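Probable transcriptional regulator (Pseudomonas aeruginosa, PDB 2ESN) probably regulates transcription as a LysR-family protein, joining a helix-turn-helix DNA-binding region to an effector-binding domain of periplasmic-binding-protein type. Local coordinates at residues G167-Y178 with I275-V286; V236-G244 with A256-L266. One frame throughout, in Å; residues are numbered along the deposited sequence.

Contact 1 of 2, residues G167-Y178 with I275-V286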
loop_
_atom_site.group_PDB
_atom_site.type_symbol
_atom_site.label_atom_id
_atom_site.label_comp_id
_atom_site.label_asym_id
_atom_site.label_seq_id
_atom_site.Cartn_x
_atom_site.Cartn_y
_atom_site.Cartn_z
ATOM N N GLY C 167 -20.127 -4.099 -11.266
ATOM C CA GLY C 167 -19.231 -3.491 -12.230
ATOM C C GLY C 167 -18.397 -4.476 -13.052
ATOM O O GLY C 167 -17.758 -4.065 -14.026
ATOM N N ILE C 168 -18.400 -5.757 -12.684
ATOM C CA ILE C 168 -17.719 -6.784 -13.490
ATOM C C ILE C 168 -18.656 -7.471 -14.472
ATOM O O ILE C 168 -19.707 -7.985 -14.093
ATOM C CB ILE C 168 -17.032 -7.861 -12.621
ATOM C CG1 ILE C 168 -15.984 -7.237 -11.692
ATOM C CG2 ILE C 168 -16.417 -8.972 -13.493
ATOM C CD1 ILE C 168 -15.323 -5.973 -12.222
ATOM N N GLN C 169 -18.263 -7.469 -15.741
ATOM C CA GLN C 169 -18.878 -8.332 -16.762
ATOM C C GLN C 169 -17.863 -9.435 -17.217
ATOM O O GLN C 169 -16.639 -9.239 -17.142
ATOM C CB GLN C 169 -19.324 -7.483 -17.974
ATOM C CG GLN C 169 -18.160 -6.746 -18.666
ATOM C CD GLN C 169 -18.586 -5.722 -19.730
ATOM O OE1 GLN C 169 -19.791 -5.541 -19.991
ATOM N NE2 GLN C 169 -17.591 -5.027 -20.328
ATOM N N ALA C 170 -18.395 -10.545 -17.726
ATOM C CA ALA C 170 -17.629 -11.726 -18.105
ATOM C C ALA C 170 -18.097 -12.235 -19.480
ATOM O O ALA C 170 -19.281 -12.115 -19.833
ATOM C CB ALA C 170 -17.813 -12.801 -17.075
ATOM N N HIS C 171 -17.160 -12.776 -20.261
ATOM C CA HIS C 171 -17.502 -13.393 -21.525
ATOM C C HIS C 171 -16.812 -14.731 -21.628
ATOM O O HIS C 171 -15.576 -14.826 -21.461
ATOM C CB HIS C 171 -17.121 -12.479 -22.702
ATOM C CG HIS C 171 -18.022 -11.288 -22.851
ATOM N ND1 HIS C 171 -17.755 -10.067 -22.254
ATOM C CD2 HIS C 171 -19.190 -11.132 -23.529
ATOM C CE1 HIS C 171 -18.716 -9.211 -22.567
ATOM N NE2 HIS C 171 -19.596 -9.832 -23.341
ATOM N N ASP C 172 -17.586 -15.759 -21.944
ATOM C CA ASP C 172 -17.041 -17.115 -22.035
ATOM C C ASP C 172 -16.202 -17.324 -23.272
ATOM O O ASP C 172 -16.581 -16.864 -24.370
ATOM C CB ASP C 172 -18.174 -18.111 -21.959
ATOM C CG ASP C 172 -18.949 -17.971 -20.676
ATOM O OD1 ASP C 172 -18.377 -17.516 -19.651
ATOM O OD2 ASP C 172 -20.143 -18.298 -20.700
ATOM N N TRP C 173 -15.055 -17.982 -23.110
ATOM C CA TRP C 173 -14.230 -18.316 -24.304
ATOM C C TRP C 173 -13.781 -19.781 -24.556
ATOM O O TRP C 173 -13.292 -20.107 -25.657
ATOM C CB TRP C 173 -13.082 -17.311 -24.477
ATOM C CG TRP C 173 -12.147 -17.233 -23.312
ATOM C CD1 TRP C 173 -12.343 -16.516 -22.178
ATOM C CD2 TRP C 173 -10.861 -17.904 -23.163
ATOM N NE1 TRP C 173 -11.273 -16.702 -21.326
ATOM C CE2 TRP C 173 -10.340 -17.520 -21.920
ATOM C CE3 TRP C 173 -10.120 -18.797 -23.965
ATOM C CZ2 TRP C 173 -9.069 -17.992 -21.430
ATOM C CZ3 TRP C 173 -8.876 -19.265 -23.502
ATOM C CH2 TRP C 173 -8.367 -18.868 -22.230
ATOM N N PHE C 174 -13.956 -20.650 -23.568
ATOM C CA PHE C 174 -13.538 -22.049 -23.690
ATOM C C PHE C 174 -14.230 -22.927 -22.662
ATOM O O PHE C 174 -14.066 -22.712 -21.444
ATOM C CB PHE C 174 -12.030 -22.159 -23.451
ATOM C CG PHE C 174 -11.465 -23.536 -23.723
ATOM C CD1 PHE C 174 -11.720 -24.192 -24.933
ATOM C CD2 PHE C 174 -10.657 -24.161 -22.785
ATOM C CE1 PHE C 174 -11.183 -25.483 -25.191
ATOM C CE2 PHE C 174 -10.106 -25.411 -23.031
ATOM C CZ PHE C 174 -10.366 -26.095 -24.242
ATOM N N ALA C 175 -14.997 -23.901 -23.135
ATOM C CA ALA C 175 -15.549 -24.952 -22.233
ATOM C C ALA C 175 -14.623 -26.188 -22.264
ATOM O O ALA C 175 -14.221 -26.601 -23.321
ATOM C CB ALA C 175 -17.029 -25.340 -22.661
ATOM N N ASP C 176 -14.260 -26.730 -21.121
ATOM C CA ASP C 176 -13.434 -27.958 -21.051
ATOM C C ASP C 176 -13.841 -28.765 -19.790
ATOM O O ASP C 176 -14.708 -28.342 -19.021
ATOM C CB ASP C 176 -11.929 -27.572 -20.997
ATOM C CG ASP C 176 -10.938 -28.747 -21.252
ATOM O OD1 ASP C 176 -11.155 -29.685 -22.073
ATOM O OD2 ASP C 176 -9.854 -28.632 -20.670
ATOM N N ARG C 177 -13.203 -29.908 -19.576
ATOM C CA ARG C 177 -13.410 -30.669 -18.352
ATOM C C ARG C 177 -12.080 -31.024 -17.662
ATOM O O ARG C 177 -10.981 -30.888 -18.259
ATOM C CB ARG C 177 -14.214 -31.926 -18.687
ATOM C CG ARG C 177 -13.602 -32.788 -19.813
ATOM C CD ARG C 177 -14.538 -33.961 -20.151
ATOM N NE ARG C 177 -13.786 -35.113 -20.691
ATOM C CZ ARG C 177 -13.499 -35.310 -21.984
ATOM N NH1 ARG C 177 -13.876 -34.441 -22.936
ATOM N NH2 ARG C 177 -12.795 -36.384 -22.329
ATOM N N TYR C 178 -12.190 -31.421 -16.401
ATOM C CA TYR C 178 -11.073 -31.981 -15.633
ATOM C C TYR C 178 -10.933 -33.487 -15.850
ATOM O O TYR C 178 -11.932 -34.180 -16.075
ATOM C CB TYR C 178 -11.254 -31.751 -14.149
ATOM C CG TYR C 178 -10.814 -30.381 -13.699
ATOM C CD1 TYR C 178 -11.548 -29.253 -14.057
ATOM C CD2 TYR C 178 -9.662 -30.206 -12.917
ATOM C CE1 TYR C 178 -11.120 -27.959 -13.682
ATOM C CE2 TYR C 178 -9.247 -28.941 -12.491
ATOM C CZ TYR C 178 -9.981 -27.820 -12.886
ATOM O OH TYR C 178 -9.584 -26.552 -12.516
ATOM N N ILE C 275 -17.504 -34.013 -11.684
ATOM C CA ILE C 275 -16.958 -32.641 -11.672
ATOM C C ILE C 275 -17.640 -31.861 -12.758
ATOM O O ILE C 275 -17.630 -32.286 -13.893
ATOM C CB ILE C 275 -15.418 -32.614 -11.968
ATOM C CG1 ILE C 275 -14.656 -33.636 -11.103
ATOM C CG2 ILE C 275 -14.865 -31.211 -11.721
ATOM C CD1 ILE C 275 -13.163 -33.999 -11.652
ATOM N N PRO C 276 -18.294 -30.723 -12.427
ATOM C CA PRO C 276 -18.769 -29.851 -13.527
ATOM C C PRO C 276 -17.678 -29.453 -14.551
ATOM O O PRO C 276 -16.526 -29.232 -14.159
ATOM C CB PRO C 276 -19.278 -28.588 -12.812
ATOM C CG PRO C 276 -19.231 -28.851 -11.302
ATOM C CD PRO C 276 -18.710 -30.253 -11.081
ATOM N N PRO C 277 -18.059 -29.344 -15.841
ATOM C CA PRO C 277 -17.236 -28.803 -16.885
ATOM C C PRO C 277 -16.911 -27.432 -16.387
ATOM O O PRO C 277 -17.659 -26.879 -15.579
ATOM C CB PRO C 277 -18.188 -28.696 -18.095
ATOM C CG PRO C 277 -19.222 -29.814 -17.839
ATOM C CD PRO C 277 -19.409 -29.715 -16.331
ATOM N N TYR C 278 -15.769 -26.909 -16.789
ATOM C CA TYR C 278 -15.459 -25.524 -16.496
ATOM C C TYR C 278 -15.597 -24.717 -17.772
ATOM O O TYR C 278 -15.540 -25.247 -18.916
ATOM C CB TYR C 278 -14.068 -25.383 -15.856
ATOM C CG TYR C 278 -12.919 -25.723 -16.776
ATOM C CD1 TYR C 278 -12.421 -27.034 -16.864
ATOM C CD2 TYR C 278 -12.318 -24.731 -17.566
ATOM C CE1 TYR C 278 -11.326 -27.339 -17.715
ATOM C CE2 TYR C 278 -11.237 -25.017 -18.415
ATOM C CZ TYR C 278 -10.747 -26.331 -18.511
ATOM O OH TYR C 278 -9.688 -26.603 -19.372
ATOM N N VAL C 279 -15.819 -23.431 -17.586
ATOM C CA VAL C 279 -15.897 -22.525 -18.701
ATOM C C VAL C 279 -14.958 -21.400 -18.357
ATOM O O VAL C 279 -15.153 -20.759 -17.305
ATOM C CB VAL C 279 -17.361 -22.009 -18.926
ATOM C CG1 VAL C 279 -17.412 -21.026 -20.079
ATOM C CG2 VAL C 279 -18.267 -23.189 -19.234
ATOM N N LEU C 280 -13.919 -21.207 -19.185
ATOM C CA LEU C 280 -12.923 -20.141 -18.936
ATOM C C LEU C 280 -13.520 -18.829 -19.433
ATOM O O LEU C 280 -14.233 -18.817 -20.420
ATOM C CB LEU C 280 -11.590 -20.393 -19.665
ATOM C CG LEU C 280 -10.727 -21.587 -19.223
ATOM C CD1 LEU C 280 -9.386 -21.506 -19.932
ATOM C CD2 LEU C 280 -10.495 -21.590 -17.707
ATOM N N ARG C 281 -13.244 -17.739 -18.750
ATOM C CA ARG C 281 -13.872 -16.499 -19.132
ATOM C C ARG C 281 -12.977 -15.310 -19.065
ATOM O O ARG C 281 -11.884 -15.322 -18.506
ATOM C CB ARG C 281 -15.208 -16.252 -18.390
ATOM C CG ARG C 281 -15.220 -16.698 -16.989
ATOM C CD ARG C 281 -16.567 -17.283 -16.642
ATOM N NE ARG C 281 -17.626 -16.325 -16.860
ATOM C CZ ARG C 281 -18.922 -16.601 -16.769
ATOM N NH1 ARG C 281 -19.316 -17.847 -16.462
ATOM N NH2 ARG C 281 -19.815 -15.632 -16.971
ATOM N N LEU C 282 -13.453 -14.283 -19.741
ATOM C CA LEU C 282 -12.720 -13.055 -19.857
ATOM C C LEU C 282 -13.535 -12.077 -19.027
ATOM O O LEU C 282 -14.687 -11.817 -19.337
ATOM C CB LEU C 282 -12.676 -12.668 -21.338
ATOM C CG LEU C 282 -12.046 -11.321 -21.639
ATOM C CD1 LEU C 282 -10.535 -11.424 -21.358
ATOM C CD2 LEU C 282 -12.375 -10.817 -23.097
ATOM N N TYR C 283 -12.936 -11.563 -17.965
ATOM C CA TYR C 283 -13.575 -10.572 -17.130
ATOM C C TYR C 283 -13.068 -9.146 -17.387
ATOM O O TYR C 283 -11.868 -8.924 -17.603
ATOM C CB TYR C 283 -13.349 -10.871 -15.668
ATOM C CG TYR C 283 -13.692 -12.261 -15.222
ATOM C CD1 TYR C 283 -12.702 -13.259 -15.196
ATOM C CD2 TYR C 283 -14.972 -12.575 -14.737
ATOM C CE1 TYR C 283 -12.968 -14.522 -14.759
ATOM C CE2 TYR C 283 -15.258 -13.871 -14.286
ATOM C CZ TYR C 283 -14.239 -14.840 -14.299
ATOM O OH TYR C 283 -14.476 -16.140 -13.867
ATOM N N SER C 284 -14.016 -8.202 -17.356
ATOM C CA SER C 284 -13.722 -6.791 -17.393
ATOM C C SER C 284 -14.740 -5.983 -16.581
ATOM O O SER C 284 -15.857 -6.453 -16.282
ATOM C CB SER C 284 -13.703 -6.260 -18.821
ATOM O OG SER C 284 -14.935 -6.563 -19.410
ATOM N N HIS C 285 -14.288 -4.788 -16.223
ATOM C CA HIS C 285 -15.094 -3.722 -15.645
ATOM C C HIS C 285 -15.953 -2.993 -16.698
ATOM O O HIS C 285 -15.442 -2.582 -17.743
ATOM C CB HIS C 285 -14.158 -2.727 -14.980
ATOM C CG HIS C 285 -14.815 -1.888 -13.931
ATOM N ND1 HIS C 285 -15.668 -0.846 -14.237
ATOM C CD2 HIS C 285 -14.754 -1.947 -12.580
ATOM C CE1 HIS C 285 -16.105 -0.301 -13.118
ATOM N NE2 HIS C 285 -15.567 -0.951 -12.099
ATOM N N VAL C 286 -17.244 -2.823 -16.387
ATOM C CA VAL C 286 -18.214 -2.030 -17.188
ATOM C C VAL C 286 -17.677 -0.646 -17.637
ATOM O O VAL C 286 -17.986 -0.218 -18.746
ATOM C CB VAL C 286 -19.618 -1.924 -16.486
ATOM C CG1 VAL C 286 -20.626 -1.235 -17.377
ATOM C CG2 VAL C 286 -20.153 -3.319 -16.129
HETATM O O HOH W 1 -15.356 -9.225 -20.863
HETATM O O HOH W 2 -14.827 -31.170 -15.538
#

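Contact 2 of 2, residues V236-G244 with A256-L266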
loop_
_atom_site.group_PDB
_atom_site.type_symbol
_atom_site.label_atom_id
_atom_site.label_comp_id
_atom_site.label_asym_id
_atom_site.label_seq_id
_atom_site.Cartn_x
_atom_site.Cartn_y
_atom_site.Cartn_z
ATOM N N VAL C 236 -0.187 -25.461 -13.251
ATOM C CA VAL C 236 -0.664 -26.703 -13.878
ATOM C C VAL C 236 0.418 -27.377 -14.725
ATOM O O VAL C 236 0.609 -28.603 -14.660
ATOM C CB VAL C 236 -1.897 -26.449 -14.773
ATOM C CG1 VAL C 236 -2.580 -27.776 -15.182
ATOM C CG2 VAL C 236 -2.877 -25.741 -14.021
ATOM N N LEU C 237 1.186 -26.580 -15.488
ATOM C CA LEU C 237 2.073 -27.192 -16.429
ATOM C C LEU C 237 3.259 -27.827 -15.718
ATOM O O LEU C 237 3.622 -28.941 -16.059
ATOM C CB LEU C 237 2.477 -26.231 -17.576
ATOM C CG LEU C 237 1.403 -25.679 -18.518
ATOM C CD1 LEU C 237 2.099 -24.756 -19.604
ATOM C CD2 LEU C 237 0.517 -26.764 -19.154
ATOM N N ALA C 238 3.838 -27.163 -14.726
ATOM C CA ALA C 238 4.849 -27.837 -13.924
ATOM C C ALA C 238 4.235 -29.051 -13.189
ATOM O O ALA C 238 4.926 -30.034 -12.983
ATOM C CB ALA C 238 5.516 -26.886 -12.950
ATOM N N ALA C 239 2.975 -28.934 -12.772
ATOM C CA ALA C 239 2.310 -30.006 -11.992
ATOM C C ALA C 239 2.186 -31.284 -12.812
ATOM O O ALA C 239 2.319 -32.388 -12.288
ATOM C CB ALA C 239 0.910 -29.556 -11.568
ATOM N N LEU C 240 1.914 -31.124 -14.091
ATOM C CA LEU C 240 1.778 -32.230 -15.040
ATOM C C LEU C 240 3.116 -32.954 -15.118
ATOM O O LEU C 240 3.152 -34.184 -15.038
ATOM C CB LEU C 240 1.306 -31.689 -16.417
ATOM C CG LEU C 240 -0.180 -31.358 -16.435
ATOM C CD1 LEU C 240 -0.534 -30.376 -17.537
ATOM C CD2 LEU C 240 -0.994 -32.631 -16.631
ATOM N N PHE C 241 4.236 -32.235 -15.148
ATOM C CA PHE C 241 5.533 -32.944 -15.082
ATOM C C PHE C 241 5.796 -33.620 -13.738
ATOM O O PHE C 241 6.416 -34.707 -13.682
ATOM C CB PHE C 241 6.731 -32.042 -15.428
ATOM C CG PHE C 241 6.824 -31.738 -16.903
ATOM C CD1 PHE C 241 6.299 -30.550 -17.407
ATOM C CD2 PHE C 241 7.439 -32.670 -17.776
ATOM C CE1 PHE C 241 6.418 -30.256 -18.801
ATOM C CE2 PHE C 241 7.541 -32.434 -19.149
ATOM C CZ PHE C 241 7.032 -31.214 -19.674
ATOM N N LEU C 242 5.345 -32.983 -12.664
ATOM C CA LEU C 242 5.452 -33.612 -11.356
ATOM C C LEU C 242 4.732 -34.989 -11.319
ATOM O O LEU C 242 5.271 -35.992 -10.868
ATOM C CB LEU C 242 4.864 -32.654 -10.294
ATOM C CG LEU C 242 4.611 -33.287 -8.890
ATOM C CD1 LEU C 242 5.970 -33.720 -8.240
ATOM C CD2 LEU C 242 3.902 -32.275 -8.008
ATOM N N ALA C 243 3.504 -35.016 -11.791
ATOM C CA ALA C 243 2.710 -36.257 -11.933
ATOM C C ALA C 243 3.330 -37.387 -12.766
ATOM O O ALA C 243 3.065 -38.586 -12.485
ATOM C CB ALA C 243 1.359 -35.917 -12.486
ATOM N N GLY C 244 4.093 -37.018 -13.824
ATOM C CA GLY C 244 4.835 -37.950 -14.665
ATOM C C GLY C 244 6.096 -38.519 -14.026
ATOM O O GLY C 244 6.597 -39.533 -14.491
ATOM N N ALA C 256 -4.908 -28.998 -20.977
ATOM C CA ALA C 256 -3.473 -28.963 -20.613
ATOM C C ALA C 256 -2.808 -30.370 -20.506
ATOM O O ALA C 256 -1.657 -30.613 -20.965
ATOM C CB ALA C 256 -3.257 -28.129 -19.324
ATOM N N ALA C 257 -3.519 -31.295 -19.880
ATOM C CA ALA C 257 -3.005 -32.625 -19.690
ATOM C C ALA C 257 -2.781 -33.286 -21.062
ATOM O O ALA C 257 -1.744 -33.950 -21.284
ATOM C CB ALA C 257 -4.023 -33.471 -18.819
ATOM N N ARG C 258 -3.738 -33.130 -21.980
ATOM C CA ARG C 258 -3.507 -33.623 -23.370
ATOM C C ARG C 258 -2.296 -33.047 -24.058
ATOM O O ARG C 258 -1.606 -33.774 -24.728
ATOM C CB ARG C 258 -4.697 -33.355 -24.263
ATOM C CG ARG C 258 -5.891 -34.184 -23.918
ATOM C CD ARG C 258 -7.062 -33.848 -24.851
ATOM N NE ARG C 258 -7.258 -34.990 -25.734
ATOM C CZ ARG C 258 -6.616 -35.200 -26.890
ATOM N NH1 ARG C 258 -6.875 -36.308 -27.578
ATOM N NH2 ARG C 258 -5.736 -34.306 -27.373
ATOM N N ALA C 259 -2.037 -31.750 -23.908
ATOM C CA ALA C 259 -0.831 -31.119 -24.487
ATOM C C ALA C 259 0.496 -31.646 -23.906
ATOM O O ALA C 259 1.577 -31.615 -24.536
ATOM C CB ALA C 259 -0.914 -29.613 -24.281
ATOM N N LEU C 260 0.463 -32.101 -22.663
ATOM C CA LEU C 260 1.696 -32.578 -22.079
ATOM C C LEU C 260 1.777 -34.102 -21.923
ATOM O O LEU C 260 2.743 -34.569 -21.372
ATOM C CB LEU C 260 1.959 -31.853 -20.732
ATOM C CG LEU C 260 2.423 -30.389 -20.859
ATOM C CD1 LEU C 260 2.851 -29.812 -19.471
ATOM C CD2 LEU C 260 3.597 -30.280 -21.880
ATOM N N ALA C 261 0.770 -34.854 -22.369
ATOM C CA ALA C 261 0.683 -36.306 -22.086
ATOM C C ALA C 261 1.972 -37.014 -22.506
ATOM O O ALA C 261 2.592 -37.818 -21.745
ATOM C CB ALA C 261 -0.558 -36.910 -22.761
ATOM N N GLU C 262 2.449 -36.676 -23.685
ATOM C CA GLU C 262 3.711 -37.305 -24.155
ATOM C C GLU C 262 4.958 -36.752 -23.535
ATOM O O GLU C 262 5.824 -37.504 -23.111
ATOM C CB GLU C 262 3.816 -37.183 -25.690
ATOM C CG GLU C 262 3.192 -38.331 -26.394
ATOM C CD GLU C 262 4.065 -39.594 -26.288
ATOM O OE1 GLU C 262 5.317 -39.483 -26.071
ATOM O OE2 GLU C 262 3.489 -40.699 -26.429
ATOM N N ALA C 263 5.074 -35.438 -23.548
ATOM C CA ALA C 263 6.231 -34.759 -22.934
ATOM C C ALA C 263 6.491 -35.203 -21.489
ATOM O O ALA C 263 7.671 -35.332 -21.096
ATOM C CB ALA C 263 6.015 -33.275 -22.941
ATOM N N ALA C 264 5.419 -35.361 -20.673
ATOM C CA ALA C 264 5.651 -35.695 -19.247
ATOM C C ALA C 264 5.449 -37.198 -18.969
ATOM O O ALA C 264 5.605 -37.625 -17.822
ATOM C CB ALA C 264 4.771 -34.866 -18.341
ATOM N N GLY C 265 5.078 -37.980 -19.976
ATOM C CA GLY C 265 4.821 -39.449 -19.784
ATOM C C GLY C 265 3.541 -39.699 -18.963
ATOM O O GLY C 265 3.611 -40.279 -17.857
ATOM N N LEU C 266 2.370 -39.294 -19.471
ATOM C CA LEU C 266 1.131 -39.405 -18.639
ATOM C C LEU C 266 0.110 -40.290 -19.216
ATOM O O LEU C 266 0.062 -40.377 -20.425
ATOM C CB LEU C 266 0.437 -38.020 -18.508
ATOM C CG LEU C 266 1.380 -36.888 -18.083
ATOM C CD1 LEU C 266 0.637 -35.458 -18.140
ATOM C CD2 LEU C 266 2.007 -37.182 -16.713
HETATM O O HOH W 3 5.924 -40.984 -16.664
#

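Contact 1 of 2, residues G167-Y178 with I275-V286
W173 and F174 lie opposite L280 at a beta bulge, where antiparallel strands 168-176 and 278-285 of the LysR substrate-binding domain slip by one residue. L280 serves both: its O accepts W173 N at 2.9 Å, and its N donates to F174 O at 2.7 Å. W173 holds CG between its backbone N and carbonyl carbon (chi1 59°), turning the indole back over the partner strand. L280 CB covers a face of the six-membered ring in a CH-pi contact, while L280 CD1 touches W173 CH2 at 3.6 Å.

D172 OD1 hovers over the R281 guanidinium, 3.1 Å from NE. It lies well out of the guanidinium plane, so no N-H points at it and the salt bridge rests on charge; R281 NH1 has its stronger partner in D158.

Beyond the bulge, D176 CA lies over one face of the Y278 ring. Y278 OH bonds D176 OD2 at a doubtfully short separation; H255 N also bonds D176 OD2, and the Y110 hydroxyl bonds Y278 OH. Farther back, the Q169 side chain, extended beyond CG, donates an NE2 N-H to S284 OG at 3.2 Å, nearly in its amide plane. A water joins this serine hydroxyl to H171 ND1 and donates to L282 O.

Contact 2 of 2, residues V236-G244 with A256-L266
The F241 ring, the flat group of this helix-helix packing, rests against A264, A263 and L260, which approach from one side of its plane and meet it obliquely. A264 CB touches F241 CD2 at 3.5 Å, L260 CD1 reaches CE1 at 3.7 Å, and A263 O comes 3.5 Å from CE2, with A263 CB near CZ. F113 of the second subunit adds an edge-to-face partner for the same ring. L237 and L260 also pack on that subunit, so this side of the helix pair belongs to a subunit interface, consistent with the paired effector domains of LysR regulators.

Helices 236-244 and 256-264 run in roughly the same direction, their axes 41° apart and 9.3 Å at closest approach. L240 supplies the main wedge. Its two methyls divide the work: CD1 rests on A256, whereas CD2 meets A257 and touches L266 CD1 at 3.6 Å. V181 backs L240, A257 and L266 from strand 168-183.

No direct hydrogen bond joins the two segments; apolar side chains fill the interface, and the backbones approach closely only locally, at G244 and A264. G244, without a side chain, sets its CA 3.3 Å from A264 O in a CA-H...O contact. A Schellman motif follows A264, L266 N bonding A261 O at 2.7 Å while G265 turns the chain with positive phi. One water then donates to both G244 O and G265 O.

Contact 2 is nested within the chain loop that contact 1 closes, and both belong to the LysR substrate-binding domain. Their centres lie 23 Å apart, yet their nearest atoms are about 5 Å from each other without touching. Strand 168-183 links them: its early part pairs with 278-285 in contact 1, and farther along V181 backs the helices of contact 2. Helix 109-126 is shared too, since Y110 packs on F174 and L280 as well as on V236 and A256. In a fold of periplasmic-binding-protein type, the paired strands probably form part of the connection between lobes, whereas the helix pair faces a second subunit.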